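PDB 7BTX: MDM10 isoform 1 from Saccharomyces cerevisiae, which forms part of the ERMES complex tethering the endoplasmic reticulum to mitochondria and acts in late assembly steps of the TOM complex of the mitochondrial outer membrane. Local coordinates for residues Ser421-Gly433 / Gly437-Thr449. Sequence-based numbering, arbitrary orientation.
Sequences SLRDKTLKLLWEG and GFLISAGTELVFT
I440 CG2 meets the edge of the W431 indole at CZ3, 3.9 Å away and near the ring plane, while one face of the ring has the backbone N of G433 above it, displaced toward the rim; CG set anti to the backbone N (chi1 177°) carries the ring there. On the same side of the hairpin, L429 CD1 lies alongside T444 CG2, L427 CD2 touches L446 CD1, and L427 CB comes in plane to the F448 ring edge, 3.6 Å from CE2. The other side is more polar. S441 OG donates a weak hydrogen bond to E432 OE2 at 3.5 Å, and E432 OE1 nears L439 CD2; an alanine here would probably leave the S441 hydroxyl without this carboxylate and L439 with less cover. E445 and K428 run side by side, CG to CG 3.7 Å, but the K428 ammonium group leads away to the backbone O atoms of L35 and F37, with a cation-pi contact to F37. The backbones pair antiparallel, with reciprocal bonds between L427 and L446; G433 N reaches I440 O at 2.7 Å. Strand 413-420 flanks the far edge of 426-433: an antiparallel beta hairpin extended to a beta meander in the wall of a mitochondrial beta-barrel.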
loop_
_atom_site.group_PDB
_atom_site.type_symbol
_atom_site.label_atom_id
_atom_site.label_comp_id
_atom_site.label_asym_id
_atom_site.label_seq_id
_atom_site.Cartn_x
_atom_site.Cartn_y
_atom_site.Cartn_z
ATOM N N SER D 421 -14.772 5.748 31.633
ATOM C CA SER D 421 -14.101 6.986 32.010
ATOM C C SER D 421 -15.131 8.105 32.097
ATOM O O SER D 421 -16.261 7.938 31.627
ATOM C CB SER D 421 -13.005 7.342 31.010
ATOM O OG SER D 421 -12.385 8.565 31.352
ATOM N N LEU D 422 -14.775 9.240 32.695
ATOM C CA LEU D 422 -15.737 10.329 32.832
ATOM C C LEU D 422 -15.214 11.636 32.255
ATOM O O LEU D 422 -16.000 12.469 31.795
ATOM C CB LEU D 422 -16.123 10.528 34.296
ATOM C CG LEU D 422 -17.433 9.892 34.763
ATOM C CD1 LEU D 422 -17.342 8.382 34.848
ATOM C CD2 LEU D 422 -17.840 10.473 36.101
ATOM N N ARG D 423 -13.899 11.843 32.291
ATOM C CA ARG D 423 -13.329 13.012 31.634
ATOM C C ARG D 423 -13.417 12.876 30.121
ATOM O O ARG D 423 -13.753 13.837 29.420
ATOM C CB ARG D 423 -11.880 13.210 32.085
ATOM C CG ARG D 423 -11.082 14.241 31.293
ATOM C CD ARG D 423 -11.674 15.638 31.414
ATOM N NE ARG D 423 -11.647 16.141 32.784
ATOM C CZ ARG D 423 -12.374 17.167 33.213
ATOM N NH1 ARG D 423 -13.187 17.799 32.379
ATOM N NH2 ARG D 423 -12.290 17.562 34.474
ATOM N N ASP D 424 -13.142 11.683 29.602
ATOM C CA ASP D 424 -13.280 11.414 28.180
ATOM C C ASP D 424 -14.655 10.878 27.814
ATOM O O ASP D 424 -15.000 10.871 26.627
ATOM C CB ASP D 424 -12.204 10.423 27.733
ATOM C CG ASP D 424 -10.805 10.992 27.849
ATOM O OD1 ASP D 424 -10.382 11.723 26.930
ATOM O OD2 ASP D 424 -10.127 10.714 28.860
ATOM N N LYS D 425 -15.426 10.435 28.813
ATOM C CA LYS D 425 -16.811 9.972 28.682
ATOM C C LYS D 425 -16.924 8.805 27.700
ATOM O O LYS D 425 -17.693 8.830 26.742
ATOM C CB LYS D 425 -17.746 11.125 28.298
ATOM C CG LYS D 425 -19.199 10.958 28.755
ATOM C CD LYS D 425 -19.317 10.296 30.122
ATOM C CE LYS D 425 -20.770 10.102 30.516
ATOM N NZ LYS D 425 -20.917 9.138 31.641
ATOM N N THR D 426 -16.132 7.771 27.961
ATOM C CA THR D 426 -16.093 6.587 27.124
ATOM C C THR D 426 -16.608 5.386 27.898
ATOM O O THR D 426 -16.881 5.457 29.096
ATOM C CB THR D 426 -14.676 6.305 26.615
ATOM O OG1 THR D 426 -13.789 6.162 27.728
ATOM C CG2 THR D 426 -14.191 7.435 25.733
ATOM N N LEU D 427 -16.746 4.273 27.186
ATOM C CA LEU D 427 -17.127 3.006 27.799
ATOM C C LEU D 427 -16.523 1.907 26.933
ATOM O O LEU D 427 -17.056 1.593 25.867
ATOM C CB LEU D 427 -18.638 2.873 27.911
ATOM C CG LEU D 427 -19.214 1.519 28.331
ATOM C CD1 LEU D 427 -18.706 1.116 29.688
ATOM C CD2 LEU D 427 -20.723 1.552 28.327
ATOM N N LYS D 428 -15.402 1.355 27.375
ATOM C CA LYS D 428 -14.779 0.255 26.661
ATOM C C LYS D 428 -15.352 -1.064 27.143
ATOM O O LYS D 428 -15.488 -1.293 28.343
ATOM C CB LYS D 428 -13.268 0.271 26.864
ATOM C CG LYS D 428 -12.584 1.482 26.285
ATOM C CD LYS D 428 -11.417 1.913 27.137
ATOM C CE LYS D 428 -10.320 0.874 27.138
ATOM N NZ LYS D 428 -9.163 1.310 27.958
ATOM N N LEU D 429 -15.701 -1.927 26.202
ATOM C CA LEU D 429 -16.109 -3.287 26.503
ATOM C C LEU D 429 -15.167 -4.240 25.792
ATOM O O LEU D 429 -14.654 -3.929 24.718
ATOM C CB LEU D 429 -17.546 -3.565 26.066
ATOM C CG LEU D 429 -18.667 -2.728 26.674
ATOM C CD1 LEU D 429 -19.081 -1.615 25.736
ATOM C CD2 LEU D 429 -19.845 -3.618 26.994
ATOM N N LEU D 430 -14.938 -5.401 26.391
ATOM C CA LEU D 430 -14.020 -6.365 25.809
ATOM C C LEU D 430 -14.392 -7.756 26.280
ATOM O O LEU D 430 -14.510 -7.990 27.482
ATOM C CB LEU D 430 -12.572 -6.057 26.195
ATOM C CG LEU D 430 -11.489 -6.930 25.559
ATOM C CD1 LEU D 430 -11.247 -6.535 24.123
ATOM C CD2 LEU D 430 -10.211 -6.847 26.346
ATOM N N TRP D 431 -14.573 -8.667 25.338
ATOM C CA TRP D 431 -14.743 -10.076 25.640
ATOM C C TRP D 431 -13.513 -10.829 25.157
ATOM O O TRP D 431 -12.939 -10.488 24.124
ATOM C CB TRP D 431 -16.003 -10.637 24.984
ATOM C CG TRP D 431 -16.178 -12.089 25.208
ATOM C CD1 TRP D 431 -16.546 -12.694 26.361
ATOM C CD2 TRP D 431 -15.975 -13.131 24.253
ATOM N NE1 TRP D 431 -16.593 -14.052 26.193
ATOM C CE2 TRP D 431 -16.245 -14.346 24.902
ATOM C CE3 TRP D 431 -15.591 -13.156 22.912
ATOM C CZ2 TRP D 431 -16.144 -15.570 24.257
ATOM C CZ3 TRP D 431 -15.491 -14.367 22.277
ATOM C CH2 TRP D 431 -15.766 -15.559 22.947
ATOM N N GLU D 432 -13.088 -11.828 25.925
ATOM C CA GLU D 432 -11.983 -12.692 25.534
ATOM C C GLU D 432 -12.353 -14.131 25.828
ATOM O O GLU D 432 -12.722 -14.458 26.957
ATOM C CB GLU D 432 -10.695 -12.335 26.271
ATOM C CG GLU D 432 -10.014 -11.092 25.760
ATOM C CD GLU D 432 -8.509 -11.207 25.803
ATOM O OE1 GLU D 432 -8.011 -12.277 26.206
ATOM O OE2 GLU D 432 -7.825 -10.234 25.427
ATOM N N GLY D 433 -12.249 -14.989 24.825
ATOM C CA GLY D 433 -12.592 -16.380 25.015
ATOM C C GLY D 433 -11.461 -17.319 24.669
ATOM O O GLY D 433 -11.034 -17.385 23.514
ATOM N N GLY D 437 -6.331 -24.131 22.047
ATOM C CA GLY D 437 -5.255 -23.348 21.475
ATOM C C GLY D 437 -5.723 -22.036 20.893
ATOM O O GLY D 437 -4.909 -21.193 20.516
ATOM N N PHE D 438 -7.033 -21.851 20.827
ATOM C CA PHE D 438 -7.616 -20.681 20.196
ATOM C C PHE D 438 -7.850 -19.580 21.218
ATOM O O PHE D 438 -7.862 -19.816 22.425
ATOM C CB PHE D 438 -8.925 -21.047 19.506
ATOM C CG PHE D 438 -8.765 -22.039 18.400
ATOM C CD1 PHE D 438 -8.483 -21.618 17.116
ATOM C CD2 PHE D 438 -8.896 -23.393 18.643
ATOM C CE1 PHE D 438 -8.335 -22.529 16.095
ATOM C CE2 PHE D 438 -8.748 -24.310 17.627
ATOM C CZ PHE D 438 -8.468 -23.875 16.352
ATOM N N LEU D 439 -8.027 -18.360 20.712
ATOM C CA LEU D 439 -8.274 -17.207 21.574
ATOM C C LEU D 439 -8.977 -16.145 20.743
ATOM O O LEU D 439 -8.345 -15.515 19.894
ATOM C CB LEU D 439 -6.969 -16.682 22.160
ATOM C CG LEU D 439 -6.988 -15.637 23.278
ATOM C CD1 LEU D 439 -5.828 -15.912 24.206
ATOM C CD2 LEU D 439 -6.878 -14.220 22.744
ATOM N N ILE D 440 -10.262 -15.935 20.997
ATOM C CA ILE D 440 -11.047 -14.908 20.321
ATOM C C ILE D 440 -11.177 -13.724 21.266
ATOM O O ILE D 440 -11.369 -13.907 22.471
ATOM C CB ILE D 440 -12.425 -15.461 19.910
ATOM C CG1 ILE D 440 -12.250 -16.711 19.057
ATOM C CG2 ILE D 440 -13.200 -14.455 19.090
ATOM C CD1 ILE D 440 -13.526 -17.466 18.834
ATOM N N SER D 441 -11.067 -12.508 20.731
ATOM C CA SER D 441 -11.075 -11.291 21.548
ATOM C C SER D 441 -11.875 -10.203 20.835
ATOM O O SER D 441 -11.322 -9.422 20.060
ATOM C CB SER D 441 -9.653 -10.836 21.833
ATOM O OG SER D 441 -9.637 -9.602 22.519
ATOM N N ALA D 442 -13.167 -10.128 21.134
ATOM C CA ALA D 442 -14.038 -9.099 20.585
ATOM C C ALA D 442 -14.141 -7.938 21.561
ATOM O O ALA D 442 -14.237 -8.145 22.772
ATOM C CB ALA D 442 -15.428 -9.658 20.297
ATOM N N GLY D 443 -14.127 -6.719 21.037
ATOM C CA GLY D 443 -14.191 -5.562 21.902
ATOM C C GLY D 443 -14.575 -4.273 21.214
ATOM O O GLY D 443 -14.159 -4.021 20.084
ATOM N N THR D 444 -15.358 -3.436 21.888
ATOM C CA THR D 444 -15.817 -2.172 21.335
ATOM C C THR D 444 -15.593 -1.048 22.332
ATOM O O THR D 444 -15.297 -1.271 23.506
ATOM C CB THR D 444 -17.298 -2.227 20.951
ATOM O OG1 THR D 444 -17.669 -0.996 20.321
ATOM C CG2 THR D 444 -18.156 -2.434 22.172
ATOM N N GLU D 445 -15.741 0.175 21.840
ATOM C CA GLU D 445 -15.667 1.376 22.652
ATOM C C GLU D 445 -16.828 2.280 22.268
ATOM O O GLU D 445 -17.195 2.357 21.095
ATOM C CB GLU D 445 -14.337 2.101 22.452
ATOM C CG GLU D 445 -14.113 3.256 23.400
ATOM C CD GLU D 445 -12.806 3.972 23.154
ATOM O OE1 GLU D 445 -12.165 3.699 22.123
ATOM O OE2 GLU D 445 -12.415 4.806 23.994
ATOM N N LEU D 446 -17.432 2.934 23.248
ATOM C CA LEU D 446 -18.516 3.863 22.988
ATOM C C LEU D 446 -18.109 5.246 23.468
ATOM O O LEU D 446 -17.218 5.390 24.300
ATOM C CB LEU D 446 -19.806 3.412 23.677
ATOM C CG LEU D 446 -20.162 1.934 23.513
ATOM C CD1 LEU D 446 -21.421 1.599 24.272
ATOM C CD2 LEU D 446 -20.332 1.586 22.060
ATOM N N VAL D 447 -18.741 6.273 22.909
ATOM C CA VAL D 447 -18.540 7.653 23.333
ATOM C C VAL D 447 -19.912 8.268 23.552
ATOM O O VAL D 447 -20.735 8.296 22.633
ATOM C CB VAL D 447 -17.732 8.469 22.307
ATOM C CG1 VAL D 447 -17.738 9.930 22.680
ATOM C CG2 VAL D 447 -16.306 7.968 22.228
ATOM N N PHE D 448 -20.157 8.767 24.761
ATOM C CA PHE D 448 -21.511 9.024 25.225
ATOM C C PHE D 448 -21.979 10.457 25.025
ATOM O O PHE D 448 -23.056 10.808 25.514
ATOM C CB PHE D 448 -21.632 8.646 26.698
ATOM C CG PHE D 448 -22.083 7.239 26.918
ATOM C CD1 PHE D 448 -23.429 6.933 26.997
ATOM C CD2 PHE D 448 -21.160 6.217 27.024
ATOM C CE1 PHE D 448 -23.847 5.632 27.197
ATOM C CE2 PHE D 448 -21.571 4.916 27.219
ATOM C CZ PHE D 448 -22.917 4.623 27.304
ATOM N N THR D 449 -21.222 11.288 24.320
ATOM C CA THR D 449 -21.711 12.620 23.971
ATOM C C THR D 449 -21.097 13.091 22.657
ATOM O O THR D 449 -21.788 13.199 21.644
ATOM C CB THR D 449 -21.415 13.654 25.083
ATOM O OG1 THR D 449 -22.315 13.449 26.179
ATOM C CG2 THR D 449 -21.588 15.074 24.564
#